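Local coordinates for protein porin (Rhodobacter capsulatus, PDB 2POR) that forms homotrimers of barrel channels in the bacterial outer membrane that let small hydrophilic solutes up to about 0.6 kDa diffuse passively, at residues A[102-106]-A[181-185]; A[78-83]-A[151-155]; A[117-121]-A[132-136]; A[211-217]-A[254-260]. All coordinates share one frame; numbering follows the deposited sequence. Where two conformers were deposited one is given.

Contact 1 of 4, residues A[102-106]-A[181-185]. With C8E ((hydroxyethyloxy)tri(ethyloxy)octane), chain E.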
loop_
_atom_site.group_PDB
_atom_site.type_symbol
_atom_site.label_atom_id
_atom_site.label_comp_id
_atom_site.label_asym_id
_atom_site.label_seq_id
_atom_site.Cartn_x
_atom_site.Cartn_y
_atom_site.Cartn_z
ATOM N N ILE A 102 15.221 1.418 24.225
ATOM C CA ILE A 102 15.702 0.570 25.280
ATOM C C ILE A 102 15.700 -0.863 24.718
ATOM O O ILE A 102 14.779 -1.212 23.967
ATOM C CB ILE A 102 14.762 0.774 26.533
ATOM C CG1 ILE A 102 15.067 2.136 27.181
ATOM C CG2 ILE A 102 14.927 -0.361 27.553
ATOM C CD1 ILE A 102 14.135 2.430 28.406
ATOM N N PRO A 103 16.687 -1.731 25.058
ATOM C CA PRO A 103 16.843 -3.054 24.455
ATOM C C PRO A 103 15.938 -4.096 25.056
ATOM O O PRO A 103 16.391 -4.976 25.803
ATOM C CB PRO A 103 18.333 -3.350 24.619
ATOM C CG PRO A 103 18.700 -2.646 25.907
ATOM C CD PRO A 103 17.897 -1.364 25.828
ATOM N N TYR A 104 14.635 -4.021 24.769
ATOM C CA TYR A 104 13.742 -5.023 25.302
ATOM C C TYR A 104 13.952 -6.308 24.513
ATOM O O TYR A 104 14.230 -6.288 23.317
ATOM C CB TYR A 104 12.262 -4.575 25.194
ATOM C CG TYR A 104 12.017 -3.309 26.023
ATOM C CD1 TYR A 104 11.892 -3.411 27.390
ATOM C CD2 TYR A 104 11.913 -2.062 25.414
ATOM C CE1 TYR A 104 11.665 -2.260 28.133
ATOM C CE2 TYR A 104 11.682 -0.916 26.162
ATOM C CZ TYR A 104 11.564 -1.045 27.522
ATOM O OH TYR A 104 11.379 0.041 28.326
ATOM N N LEU A 105 13.807 -7.415 25.228
ATOM C CA LEU A 105 13.965 -8.727 24.643
ATOM C C LEU A 105 12.778 -9.152 23.791
ATOM O O LEU A 105 12.981 -9.843 22.794
ATOM C CB LEU A 105 14.224 -9.772 25.788
ATOM C CG LEU A 105 14.519 -11.279 25.441
ATOM C CD1 LEU A 105 15.863 -11.366 24.715
ATOM C CD2 LEU A 105 14.554 -12.123 26.701
ATOM N N THR A 106 11.506 -8.814 24.117
ATOM C CA THR A 106 10.361 -9.359 23.383
ATOM C C THR A 106 9.473 -8.251 22.785
ATOM O O THR A 106 9.719 -7.067 23.066
ATOM C CB THR A 106 9.504 -10.318 24.322
ATOM O OG1 THR A 106 8.790 -9.496 25.260
ATOM C CG2 THR A 106 10.374 -11.401 25.041
ATOM N N MET A 181 16.204 -17.537 26.438
ATOM C CA MET A 181 16.724 -16.241 26.835
ATOM C C MET A 181 15.785 -15.634 27.894
ATOM O O MET A 181 14.602 -16.004 27.951
ATOM C CB MET A 181 16.792 -15.310 25.624
ATOM C CG MET A 181 17.524 -15.871 24.389
ATOM S SD MET A 181 17.944 -14.688 23.109
ATOM C CE MET A 181 17.092 -15.580 21.875
ATOM N N GLU A 182 16.259 -14.744 28.754
ATOM C CA GLU A 182 15.394 -14.052 29.689
ATOM C C GLU A 182 16.055 -12.760 30.049
ATOM O O GLU A 182 17.268 -12.599 29.835
ATOM C CB GLU A 182 15.153 -14.829 30.946
ATOM C CG GLU A 182 16.403 -15.135 31.720
ATOM C CD GLU A 182 16.143 -15.618 33.138
ATOM O OE1 GLU A 182 15.290 -16.492 33.346
ATOM O OE2 GLU A 182 16.807 -15.085 34.032
ATOM N N GLN A 183 15.275 -11.784 30.534
ATOM C CA GLN A 183 15.814 -10.488 30.926
ATOM C C GLN A 183 14.870 -9.920 31.978
ATOM O O GLN A 183 13.651 -10.073 31.854
ATOM C CB GLN A 183 15.873 -9.576 29.709
ATOM C CG GLN A 183 16.521 -8.246 29.946
ATOM C CD GLN A 183 16.661 -7.535 28.630
ATOM O OE1 GLN A 183 17.502 -7.916 27.853
ATOM N NE2 GLN A 183 15.949 -6.501 28.222
ATOM N N LEU A 184 15.447 -9.342 33.011
ATOM C CA LEU A 184 14.709 -8.697 34.074
ATOM C C LEU A 184 15.019 -7.227 33.968
ATOM O O LEU A 184 16.181 -6.888 33.748
ATOM C CB LEU A 184 15.161 -9.177 35.426
ATOM C CG LEU A 184 14.520 -8.460 36.639
ATOM C CD1 LEU A 184 13.154 -9.071 37.019
ATOM C CD2 LEU A 184 15.495 -8.551 37.793
ATOM N N GLU A 185 14.052 -6.313 34.104
ATOM C CA GLU A 185 14.311 -4.879 34.012
ATOM C C GLU A 185 13.772 -4.136 35.251
ATOM O O GLU A 185 12.734 -4.543 35.800
ATOM C CB GLU A 185 13.606 -4.213 32.824
ATOM C CG GLU A 185 13.968 -4.605 31.400
ATOM C CD GLU A 185 13.060 -5.607 30.718
ATOM O OE1 GLU A 185 11.903 -5.783 31.072
ATOM O OE2 GLU A 185 13.525 -6.230 29.788
HETATM C C1 C8E E . 18.648 -8.013 25.032
HETATM C C2 C8E E . 18.518 -7.980 23.530
HETATM C C3 C8E E . 19.315 -6.801 23.086
HETATM C C4 C8E E . 19.082 -6.765 21.604
HETATM C C5 C8E E . 19.159 -5.351 21.040
HETATM C C6 C8E E . 20.461 -4.611 21.330
HETATM C C7 C8E E . 20.648 -3.359 20.453
HETATM C C8 C8E E . 21.963 -2.777 20.898
HETATM O O9 C8E E . 22.653 -1.816 20.127
HETATM C C10 C8E E . 24.014 -2.181 19.924
HETATM C C11 C8E E . 24.812 -1.027 19.420
HETATM O O12 C8E E . 25.942 -1.260 18.594
HETATM C C13 C8E E . 25.625 -1.219 17.197
HETATM C C14 C8E E . 25.974 -2.459 16.364
HETATM O O15 C8E E . 27.328 -2.962 16.397
HETATM C C16 C8E E . 27.983 -3.036 15.111
HETATM C C17 C8E E . 29.156 -2.061 14.833
HETATM O O18 C8E E . 30.207 -2.245 13.843
HETATM C C19 C8E E . 31.303 -3.079 14.321
HETATM C C20 C8E E . 32.723 -2.471 14.381
HETATM O O21 C8E E . 32.634 -1.057 14.611
#

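Contact 2 of 4, residues A[78-83]-A[151-155]. With CA (calcium ion), chain B.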
loop_
_atom_site.group_PDB
_atom_site.type_symbol
_atom_site.label_atom_id
_atom_site.label_comp_id
_atom_site.label_asym_id
_atom_site.label_seq_id
_atom_site.Cartn_x
_atom_site.Cartn_y
_atom_site.Cartn_z
ATOM N N ALA A 78 5.096 -6.357 27.129
ATOM C CA ALA A 78 4.677 -5.766 28.405
ATOM C C ALA A 78 5.589 -4.732 29.005
ATOM O O ALA A 78 5.128 -3.648 29.384
ATOM C CB ALA A 78 4.506 -6.850 29.385
ATOM N N SER A 79 6.912 -4.936 29.065
ATOM C CA SER A 79 7.814 -3.942 29.597
ATOM C C SER A 79 7.890 -2.683 28.762
ATOM O O SER A 79 7.827 -1.578 29.313
ATOM C CB SER A 79 9.228 -4.510 29.738
ATOM O OG SER A 79 9.152 -5.726 30.464
ATOM N N GLU A 80 8.029 -2.774 27.439
ATOM C CA GLU A 80 8.105 -1.606 26.596
ATOM C C GLU A 80 6.771 -0.839 26.688
ATOM O O GLU A 80 6.847 0.385 26.750
ATOM C CB GLU A 80 8.349 -2.040 25.180
ATOM C CG GLU A 80 8.676 -0.816 24.367
ATOM C CD GLU A 80 9.277 -1.026 23.000
ATOM O OE1 GLU A 80 9.624 -2.138 22.619
ATOM O OE2 GLU A 80 9.485 -0.048 22.287
ATOM N N ALA A 81 5.629 -1.541 26.731
ATOM C CA ALA A 81 4.280 -0.966 26.849
ATOM C C ALA A 81 4.230 -0.071 28.108
ATOM O O ALA A 81 3.682 1.036 28.046
ATOM C CB ALA A 81 3.236 -2.072 26.982
ATOM N N LEU A 82 4.852 -0.431 29.237
ATOM C CA LEU A 82 4.866 0.448 30.399
ATOM C C LEU A 82 6.014 1.420 30.475
ATOM O O LEU A 82 5.772 2.538 30.933
ATOM C CB LEU A 82 4.844 -0.370 31.701
ATOM C CG LEU A 82 3.709 -1.371 31.844
ATOM C CD1 LEU A 82 3.651 -1.917 33.249
ATOM C CD2 LEU A 82 2.414 -0.700 31.476
ATOM N N PHE A 83 7.266 1.168 30.025
ATOM C CA PHE A 83 8.375 2.097 30.286
ATOM C C PHE A 83 8.883 2.859 29.096
ATOM O O PHE A 83 9.593 3.846 29.299
ATOM C CB PHE A 83 9.581 1.356 30.951
ATOM C CG PHE A 83 9.128 0.447 32.103
ATOM C CD1 PHE A 83 8.356 0.957 33.142
ATOM C CD2 PHE A 83 9.438 -0.904 32.088
ATOM C CE1 PHE A 83 7.907 0.112 34.124
ATOM C CE2 PHE A 83 8.984 -1.739 33.075
ATOM C CZ PHE A 83 8.215 -1.228 34.088
ATOM N N ALA A 151 6.153 -11.808 28.489
ATOM C CA ALA A 151 6.703 -10.826 29.409
ATOM C C ALA A 151 5.560 -10.371 30.324
ATOM O O ALA A 151 4.358 -10.573 30.017
ATOM C CB ALA A 151 7.230 -9.613 28.682
ATOM N N VAL A 152 5.957 -9.882 31.481
ATOM C CA VAL A 152 5.017 -9.358 32.463
ATOM C C VAL A 152 5.726 -8.113 33.020
ATOM O O VAL A 152 6.964 -8.063 33.095
ATOM C CB VAL A 152 4.680 -10.446 33.609
ATOM C CG1 VAL A 152 3.996 -11.664 33.001
ATOM C CG2 VAL A 152 5.943 -10.877 34.336
ATOM N N ALA A 153 5.012 -7.027 33.349
ATOM C CA ALA A 153 5.632 -5.838 33.929
ATOM C C ALA A 153 4.607 -5.124 34.832
ATOM O O ALA A 153 3.390 -5.269 34.613
ATOM C CB ALA A 153 6.081 -4.892 32.819
ATOM N N ALA A 154 5.047 -4.391 35.838
ATOM C CA ALA A 154 4.150 -3.644 36.713
ATOM C C ALA A 154 4.794 -2.328 36.998
ATOM O O ALA A 154 6.018 -2.222 36.980
ATOM C CB ALA A 154 3.944 -4.328 38.019
ATOM N N ALA A 155 4.039 -1.257 37.201
ATOM C CA ALA A 155 4.619 0.034 37.510
ATOM C C ALA A 155 3.713 0.709 38.548
ATOM O O ALA A 155 2.535 0.376 38.723
ATOM C CB ALA A 155 4.669 0.948 36.279
HETATM CA CA CA B . 11.214 -1.169 20.913
HETATM O O HOH W 1 11.293 1.058 20.256
HETATM O O HOH W 2 12.557 -0.300 22.543
HETATM O O HOH W 3 12.324 -3.289 21.314
HETATM O O HOH W 4 13.089 -0.998 19.467
#

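Contact 3 of 4, residues A[117-121]-A[132-136]. With CA (calcium ion), chain D.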
loop_
_atom_site.group_PDB
_atom_site.type_symbol
_atom_site.label_atom_id
_atom_site.label_comp_id
_atom_site.label_asym_id
_atom_site.label_seq_id
_atom_site.Cartn_x
_atom_site.Cartn_y
_atom_site.Cartn_z
ATOM N N PRO A 117 0.300 -12.445 14.451
ATOM C CA PRO A 117 0.214 -11.346 15.399
ATOM C C PRO A 117 0.670 -11.762 16.798
ATOM O O PRO A 117 0.635 -12.958 17.128
ATOM C CB PRO A 117 -1.256 -10.950 15.302
ATOM C CG PRO A 117 -1.963 -12.271 15.086
ATOM C CD PRO A 117 -1.021 -12.963 14.106
ATOM N N VAL A 118 1.084 -10.817 17.665
ATOM C CA VAL A 118 1.343 -11.111 19.078
ATOM C C VAL A 118 0.242 -10.400 19.922
ATOM O O VAL A 118 -0.542 -9.590 19.392
ATOM C CB VAL A 118 2.808 -10.644 19.517
ATOM C CG1 VAL A 118 3.737 -11.543 18.622
ATOM C CG2 VAL A 118 3.222 -9.176 19.280
ATOM N N LEU A 119 0.157 -10.683 21.213
ATOM C CA LEU A 119 -0.880 -10.202 22.128
ATOM C C LEU A 119 -0.378 -9.284 23.229
ATOM O O LEU A 119 0.680 -9.551 23.817
ATOM C CB LEU A 119 -1.527 -11.432 22.705
ATOM C CG LEU A 119 -2.709 -11.198 23.568
ATOM C CD1 LEU A 119 -3.881 -10.936 22.667
ATOM C CD2 LEU A 119 -2.991 -12.401 24.394
ATOM N N LEU A 120 -1.031 -8.184 23.615
ATOM C CA LEU A 120 -0.561 -7.357 24.726
ATOM C C LEU A 120 -1.798 -7.078 25.562
ATOM O O LEU A 120 -2.840 -6.722 25.015
ATOM C CB LEU A 120 -0.018 -6.030 24.275
ATOM C CG LEU A 120 0.301 -4.991 25.320
ATOM C CD1 LEU A 120 1.368 -5.515 26.266
ATOM C CD2 LEU A 120 0.784 -3.712 24.626
ATOM N N TYR A 121 -1.745 -7.314 26.846
ATOM C CA TYR A 121 -2.852 -7.034 27.741
ATOM C C TYR A 121 -2.385 -5.918 28.663
ATOM O O TYR A 121 -1.271 -6.040 29.187
ATOM C CB TYR A 121 -3.198 -8.274 28.550
ATOM C CG TYR A 121 -4.104 -7.960 29.738
ATOM C CD1 TYR A 121 -5.449 -7.670 29.562
ATOM C CD2 TYR A 121 -3.522 -7.917 30.986
ATOM C CE1 TYR A 121 -6.206 -7.329 30.657
ATOM C CE2 TYR A 121 -4.264 -7.574 32.086
ATOM C CZ TYR A 121 -5.597 -7.285 31.909
ATOM O OH TYR A 121 -6.312 -6.930 33.038
ATOM N N ALA A 132 0.929 -7.629 30.286
ATOM C CA ALA A 132 1.356 -9.005 30.079
ATOM C C ALA A 132 1.293 -9.256 28.582
ATOM O O ALA A 132 0.373 -8.780 27.917
ATOM C CB ALA A 132 0.415 -9.970 30.802
ATOM N N SER A 133 2.250 -9.942 27.976
ATOM C CA SER A 133 2.246 -10.144 26.533
ATOM C C SER A 133 2.724 -11.556 26.165
ATOM O O SER A 133 3.393 -12.198 26.989
ATOM C CB SER A 133 3.150 -9.116 25.920
ATOM O OG SER A 133 4.386 -9.014 26.627
ATOM N N MET A 134 2.402 -12.104 25.005
ATOM C CA MET A 134 2.921 -13.404 24.597
ATOM C C MET A 134 2.717 -13.605 23.111
ATOM O O MET A 134 1.870 -12.908 22.524
ATOM C CB MET A 134 2.200 -14.500 25.358
ATOM C CG MET A 134 0.736 -14.631 24.953
ATOM S SD MET A 134 -0.141 -15.953 25.810
ATOM C CE MET A 134 0.679 -17.384 25.166
ATOM N N SER A 135 3.487 -14.483 22.470
ATOM C CA SER A 135 3.247 -14.830 21.085
ATOM C C SER A 135 2.615 -16.198 21.183
ATOM O O SER A 135 2.549 -16.770 22.276
ATOM C CB SER A 135 4.562 -14.861 20.288
ATOM O OG SER A 135 5.523 -15.756 20.848
ATOM N N ASP A 136 2.129 -16.790 20.111
ATOM C CA ASP A 136 1.426 -18.030 20.250
ATOM C C ASP A 136 2.298 -19.295 20.085
ATOM O O ASP A 136 1.718 -20.383 20.172
ATOM C CB ASP A 136 0.284 -18.050 19.237
ATOM C CG ASP A 136 0.623 -18.007 17.759
ATOM O OD1 ASP A 136 1.708 -18.344 17.283
ATOM O OD2 ASP A 136 -0.226 -17.625 16.963
HETATM CA CA CA D . 1.078 -18.139 15.031
HETATM O O HOH W 5 2.209 -15.203 17.790
HETATM O O HOH W 6 -0.556 -16.701 14.149
#

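Contact 4 of 4, residues A[211-217]-A[254-260]. With C8E ((hydroxyethyloxy)tri(ethyloxy)octane), chain E.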
loop_
_atom_site.group_PDB
_atom_site.type_symbol
_atom_site.label_atom_id
_atom_site.label_comp_id
_atom_site.label_asym_id
_atom_site.label_seq_id
_atom_site.Cartn_x
_atom_site.Cartn_y
_atom_site.Cartn_z
ATOM N N ALA A 211 23.564 -13.024 20.478
ATOM C CA ALA A 211 24.434 -12.006 21.029
ATOM C C ALA A 211 25.556 -11.595 20.110
ATOM O O ALA A 211 25.856 -10.406 19.951
ATOM C CB ALA A 211 24.994 -12.543 22.331
ATOM N N ARG A 212 26.219 -12.540 19.431
ATOM C CA ARG A 212 27.305 -12.205 18.520
ATOM C C ARG A 212 26.787 -11.404 17.341
ATOM O O ARG A 212 27.457 -10.487 16.862
ATOM C CB ARG A 212 27.982 -13.486 17.997
ATOM C CG ARG A 212 28.690 -14.296 19.117
ATOM C CD ARG A 212 29.346 -15.653 18.611
ATOM N NE ARG A 212 30.297 -15.379 17.544
ATOM C CZ ARG A 212 31.572 -15.065 17.772
ATOM N NH1 ARG A 212 32.064 -15.051 18.997
ATOM N NH2 ARG A 212 32.390 -14.776 16.788
ATOM N N ALA A 213 25.592 -11.731 16.849
ATOM C CA ALA A 213 24.987 -10.992 15.724
ATOM C C ALA A 213 24.679 -9.532 16.106
ATOM O O ALA A 213 24.766 -8.671 15.233
ATOM C CB ALA A 213 23.703 -11.674 15.274
ATOM N N VAL A 214 24.400 -9.189 17.385
ATOM C CA VAL A 214 24.255 -7.801 17.839
ATOM C C VAL A 214 25.508 -7.051 17.460
ATOM O O VAL A 214 25.399 -5.916 17.000
ATOM C CB VAL A 214 24.107 -7.643 19.386
ATOM C CG1 VAL A 214 24.163 -6.178 19.868
ATOM C CG2 VAL A 214 22.796 -8.251 19.758
ATOM N N PHE A 215 26.701 -7.664 17.629
ATOM C CA PHE A 215 27.972 -6.992 17.342
ATOM C C PHE A 215 28.502 -7.290 15.954
ATOM O O PHE A 215 29.640 -6.951 15.601
ATOM C CB PHE A 215 29.022 -7.368 18.411
ATOM C CG PHE A 215 28.770 -6.742 19.787
ATOM C CD1 PHE A 215 29.287 -5.496 20.067
ATOM C CD2 PHE A 215 28.000 -7.402 20.724
ATOM C CE1 PHE A 215 29.020 -4.915 21.286
ATOM C CE2 PHE A 215 27.736 -6.814 21.939
ATOM C CZ PHE A 215 28.245 -5.575 22.213
ATOM N N ASP A 216 27.620 -7.875 15.146
ATOM C CA ASP A 216 27.891 -8.186 13.771
ATOM C C ASP A 216 29.036 -9.196 13.626
ATOM O O ASP A 216 29.892 -9.054 12.735
ATOM C CB ASP A 216 28.202 -6.869 13.077
ATOM C CG ASP A 216 27.766 -6.843 11.640
ATOM O OD1 ASP A 216 26.787 -7.519 11.318
ATOM O OD2 ASP A 216 28.412 -6.144 10.861
ATOM N N LEU A 217 29.055 -10.198 14.513
ATOM C CA LEU A 217 30.130 -11.190 14.553
ATOM C C LEU A 217 29.576 -12.487 14.000
ATOM O O LEU A 217 28.387 -12.767 14.232
ATOM C CB LEU A 217 30.612 -11.393 15.992
ATOM C CG LEU A 217 31.205 -10.181 16.700
ATOM C CD1 LEU A 217 31.499 -10.565 18.114
ATOM C CD2 LEU A 217 32.420 -9.679 15.985
ATOM N N ILE A 254 27.890 -7.728 27.045
ATOM C CA ILE A 254 27.587 -9.140 26.956
ATOM C C ILE A 254 28.882 -9.885 27.212
ATOM O O ILE A 254 29.891 -9.738 26.501
ATOM C CB ILE A 254 27.075 -9.542 25.589
ATOM C CG1 ILE A 254 25.883 -8.626 25.192
ATOM C CG2 ILE A 254 26.659 -11.017 25.661
ATOM C CD1 ILE A 254 25.283 -8.855 23.797
ATOM N N ASP A 255 28.762 -10.674 28.257
ATOM C CA ASP A 255 29.838 -11.490 28.766
ATOM C C ASP A 255 30.327 -12.445 27.675
ATOM O O ASP A 255 29.547 -13.092 26.968
ATOM C CB ASP A 255 29.326 -12.277 29.962
ATOM C CG ASP A 255 30.392 -13.070 30.720
ATOM O OD1 ASP A 255 31.474 -12.534 30.979
ATOM O OD2 ASP A 255 30.137 -14.225 31.057
ATOM N N THR A 256 31.659 -12.438 27.584
ATOM C CA THR A 256 32.472 -13.213 26.660
ATOM C C THR A 256 32.353 -12.646 25.253
ATOM O O THR A 256 33.119 -13.106 24.409
ATOM C CB THR A 256 32.126 -14.771 26.573
ATOM O OG1 THR A 256 30.950 -14.940 25.825
ATOM C CG2 THR A 256 31.923 -15.413 27.928
ATOM N N ILE A 257 31.494 -11.674 24.887
ATOM C CA ILE A 257 31.421 -11.191 23.503
ATOM C C ILE A 257 32.013 -9.816 23.532
ATOM O O ILE A 257 33.178 -9.670 23.184
ATOM C CB ILE A 257 29.960 -11.099 22.937
ATOM C CG1 ILE A 257 29.227 -12.427 23.132
ATOM C CG2 ILE A 257 30.016 -10.610 21.493
ATOM C CD1 ILE A 257 29.891 -13.694 22.625
ATOM N N ASP A 258 31.295 -8.793 23.997
ATOM C CA ASP A 258 31.812 -7.443 23.975
ATOM C C ASP A 258 30.846 -6.516 24.763
ATOM O O ASP A 258 29.824 -6.989 25.259
ATOM C CB ASP A 258 31.940 -6.979 22.513
ATOM C CG ASP A 258 33.030 -5.913 22.274
ATOM O OD1 ASP A 258 33.702 -5.448 23.220
ATOM O OD2 ASP A 258 33.216 -5.534 21.112
ATOM N N ASP A 259 31.209 -5.242 24.890
ATOM C CA ASP A 259 30.422 -4.198 25.511
ATOM C C ASP A 259 30.446 -3.009 24.572
ATOM O O ASP A 259 31.317 -2.910 23.704
ATOM C CB ASP A 259 30.983 -3.766 26.869
ATOM C CG ASP A 259 32.449 -3.336 26.901
ATOM O OD1 ASP A 259 32.779 -2.249 26.448
ATOM O OD2 ASP A 259 33.270 -4.103 27.390
ATOM N N VAL A 260 29.472 -2.115 24.677
ATOM C CA VAL A 260 29.449 -0.907 23.875
ATOM C C VAL A 260 28.695 0.124 24.731
ATOM O O VAL A 260 27.823 -0.225 25.539
ATOM C CB VAL A 260 28.737 -1.226 22.510
ATOM C CG1 VAL A 260 27.304 -1.748 22.687
ATOM C CG2 VAL A 260 28.797 0.035 21.670
HETATM C C1 C8E E . 18.648 -8.013 25.032
HETATM C C2 C8E E . 18.518 -7.980 23.530
HETATM C C3 C8E E . 19.315 -6.801 23.086
HETATM C C4 C8E E . 19.082 -6.765 21.604
HETATM C C5 C8E E . 19.159 -5.351 21.040
HETATM C C6 C8E E . 20.461 -4.611 21.330
HETATM C C7 C8E E . 20.648 -3.359 20.453
HETATM C C8 C8E E . 21.963 -2.777 20.898
HETATM O O9 C8E E . 22.653 -1.816 20.127
HETATM C C10 C8E E . 24.014 -2.181 19.924
HETATM C C11 C8E E . 24.812 -1.027 19.420
HETATM O O12 C8E E . 25.942 -1.260 18.594
HETATM C C13 C8E E . 25.625 -1.219 17.197
HETATM C C14 C8E E . 25.974 -2.459 16.364
HETATM O O15 C8E E . 27.328 -2.962 16.397
HETATM C C16 C8E E . 27.983 -3.036 15.111
HETATM C C17 C8E E . 29.156 -2.061 14.833
HETATM O O18 C8E E . 30.207 -2.245 13.843
HETATM C C19 C8E E . 31.303 -3.079 14.321
HETATM C C20 C8E E . 32.723 -2.471 14.381
HETATM O O21 C8E E . 32.634 -1.057 14.611
#

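Contact 1 of 4, residues A[102-106]-A[181-185]
Gln-183 reaches from barrel strand 181-192 to the backbone of Pro-103. Its CG stands anti to the backbone N (chi1 -175°), and the chain continues extended, which carries the amide across to loop 102-106. CB lies 4.2 Å from CD2 of Leu-105. CD comes to 3.8 Å from Pro-103 O. At the tip NE2 donates to that same Pro-103 O at 2.9 Å, with a nearly straight N-H...O angle of 168°. The oxygen lies in the amide plane, while NE2 is tilted from the carbonyl plane. NE2 also donates to Glu-185 OE2 at 2.9 Å, and OE2 accepts on its anti lone pair. The other tip atom, OE1, is hydrogen-bonded to His-229 NE2 and sits close to C1 of the bound detergent.

Leu-105 forms the apolar half of the contact. Its CD2 rests on the strand backbone, 3.7 Å from Glu-182 CA, and also meets CB of Met-181 at 4.0 Å. Tyr-104 brings CD1 to 4.0 Å from Glu-185 OE2, with ring and carboxylate planes 74° apart. The Tyr-104 hydroxyl is hydrogen-bonded to Gly-84 O, and Glu-185 OE1 to Ser-79 OG.

The loop belongs to the long excursion between the fifth and sixth strands, which in porins folds into the barrel and narrows the pore. A leucine in place of Gln-183 would probably leave Pro-103 O and Glu-185 OE2 without their shared donor and the loop less firmly tied to the wall. Glu-185 OE2 lies near Glu-168, so the NE2 bond may help to offset the crowding of negative charge.

Contact 2 of 4, residues A[78-83]-A[151-155]
Leu-82 and Phe-83 turn their side chains to the barrel wall by similar first torsions. In each, CG is anti to the carbonyl carbon, with chi1 -55° in Leu-82 and -46° in Phe-83. This brings Leu-82 CD1 to 3.6 Å from Ala-153 O, and the same methyl touches CB of Ala-153 and Ala-155. The Phe-83 ring comes edge-on, with CZ 3.8 Å from Ala-154 O in the ring plane and CE1 4.0 Å from Ala-155 CB.

Earlier in the helix, side chains pack directly on backbone atoms. Ala-78 CB lies 3.9 Å from Ala-151 CB. Ala-153 CB rests against the helix backbone, 3.8 Å from both Ala-78 O and Ser-79 CA. The small alanine side chains let the short axes of helix 78-83 and strand 151-155 approach to 7.1 Å, at an angle of 25°.

The helix begins the long loop that porins fold into the barrel. The end of the Glu-80 side chain extends away from the strand. Both its oxygens bind a calcium ion, OE1 at 2.5 Å, with four waters and Asp-108 from later in the loop.

Against strand 151-155 the helix is held by apolar contact, with no hydrogen bond. Ser-79 OG hydrogen-bonds to Glu-185 OE1 and Ala-78 N to Ser-133 OG, on other wall strands. The calcium would help to offset nearby negative charge and ties two parts of the loop together.

Contact 3 of 4, residues A[117-121]-A[132-136]
Tyr-121 N donates to Ala-132 O at 2.8 Å, the shortest bond between the two segments. The return bond from Ala-132 N to Tyr-121 O is 2.9 Å. Both residues belong to a beta hairpin of the porin barrel, made by strands 118-125 and 128-134. The short strand axes run at 172°, almost exactly antiparallel. Leu-119 and Met-134 form the next hydrogen-bonded pair. Leu-119 N gives a sound bond to Met-134 O at 3.1 Å, while the reverse bond is weak. Between them Leu-120 and Ser-133 form a non-hydrogen-bonded pair. Here Ser-133 CA approaches Leu-119 O at 3.2 Å in a CA-H...O contact.

The side chains divide by face. Leu-119, Tyr-121, Ala-132 and Met-134 share one face. Leu-119 and Met-134 pack there on Phe-21 of a neighbouring subunit, and detergent also touches Met-134. Tyr-121 turns the edge of its ring to Ala-132 CB. On the other face Leu-120 CG lies anti to the backbone N (chi1 171°), which carries CD1 beside Ala-132 O and to 4.0 Å from Ser-133 CB. Ser-133 OG is hydrogen-bonded to Ala-78 N.

Val-118 CG1 still touches Ser-135 CB at 3.8 Å. Beyond this pair the chains separate, and one water bridges them. It donates to Pro-117 O and accepts from Asp-136 N. Asp-136 binds a calcium ion with Asn-116, Lys-138 O, Gly-140 O, a water and Asn-20 of the neighbouring subunit. The ion therefore joins two subunits of the trimer. Both carboxylate oxygens of Asp-136 are used, and OD2 lies 2.4 Å from the calcium.

Contact 4 of 4, residues A[211-217]-A[254-260]
Ala-211 CB packs on Ile-254, 4.0 Å from CD1. One residue on, Arg-212 uses its aliphatic part: CG meets Ile-257 CD1 at 3.8 Å, and the two side chains cross at about a right angle. The Arg-212 NE is hydrogen-bonded to Thr-218 O. Val-214 turns CG1 to C10 of the bound detergent.

Phe-215 is the centre of the contact. Its CG is anti to the carbonyl carbon (chi1 -72°), which lays the ring against the turn. Asp-258 CB sits over the middle of one face, 3.8 Å from the ring centroid, in a CH-pi contact. Ile-254 CD1 comes in at the ring edge, 3.7 Å from CE2. Ile-257 CG2 and Val-260 CG1 approach the ring obliquely. A serine in place of Phe-215 would probably open a gap between the helix end and the turn, and leave Ile-254 and Val-260 without their shared partner.

Asp-216, with positive phi, ends helix 208-214 in a Schellman motif. The chain then turns back, and Leu-217 CD1 reaches Ile-257 CG2 at 3.7 Å. Across the contact, Ile-257 and Asp-258 both face Ile-254 in a classic beta bulge in the connection from strand 243-254 to the next strand.

No hydrogen bond joins the two segments. The ring takes an aliphatic CH on one face and methyls round it, so the contact rests on shape and dispersion rather than directional polar bonds.

In the fold
Contacts 1 and 2 are the buried pair. Each holds part of the long loop, 102-106 or helix 78-83, to the barrel wall, and they meet through Ser-79 and Glu-185. Contact 3 lies within the wall itself. It adjoins contact 2 because strands 128-134 and 148-158 are neighbours, and it faces another subunit. Contact 4 is partly buried and peripheral, about 28 Å from contact 3 between centres. The chemistry follows place. Contact 1 mixes a side-chain amide hydrogen bond with apolar packing, contacts 2 and 4 have no cross hydrogen bonds, and contact 3 rests on backbone pairing. Calcium binds at contacts 2 and 3, and contacts 1 and 4 touch the same detergent.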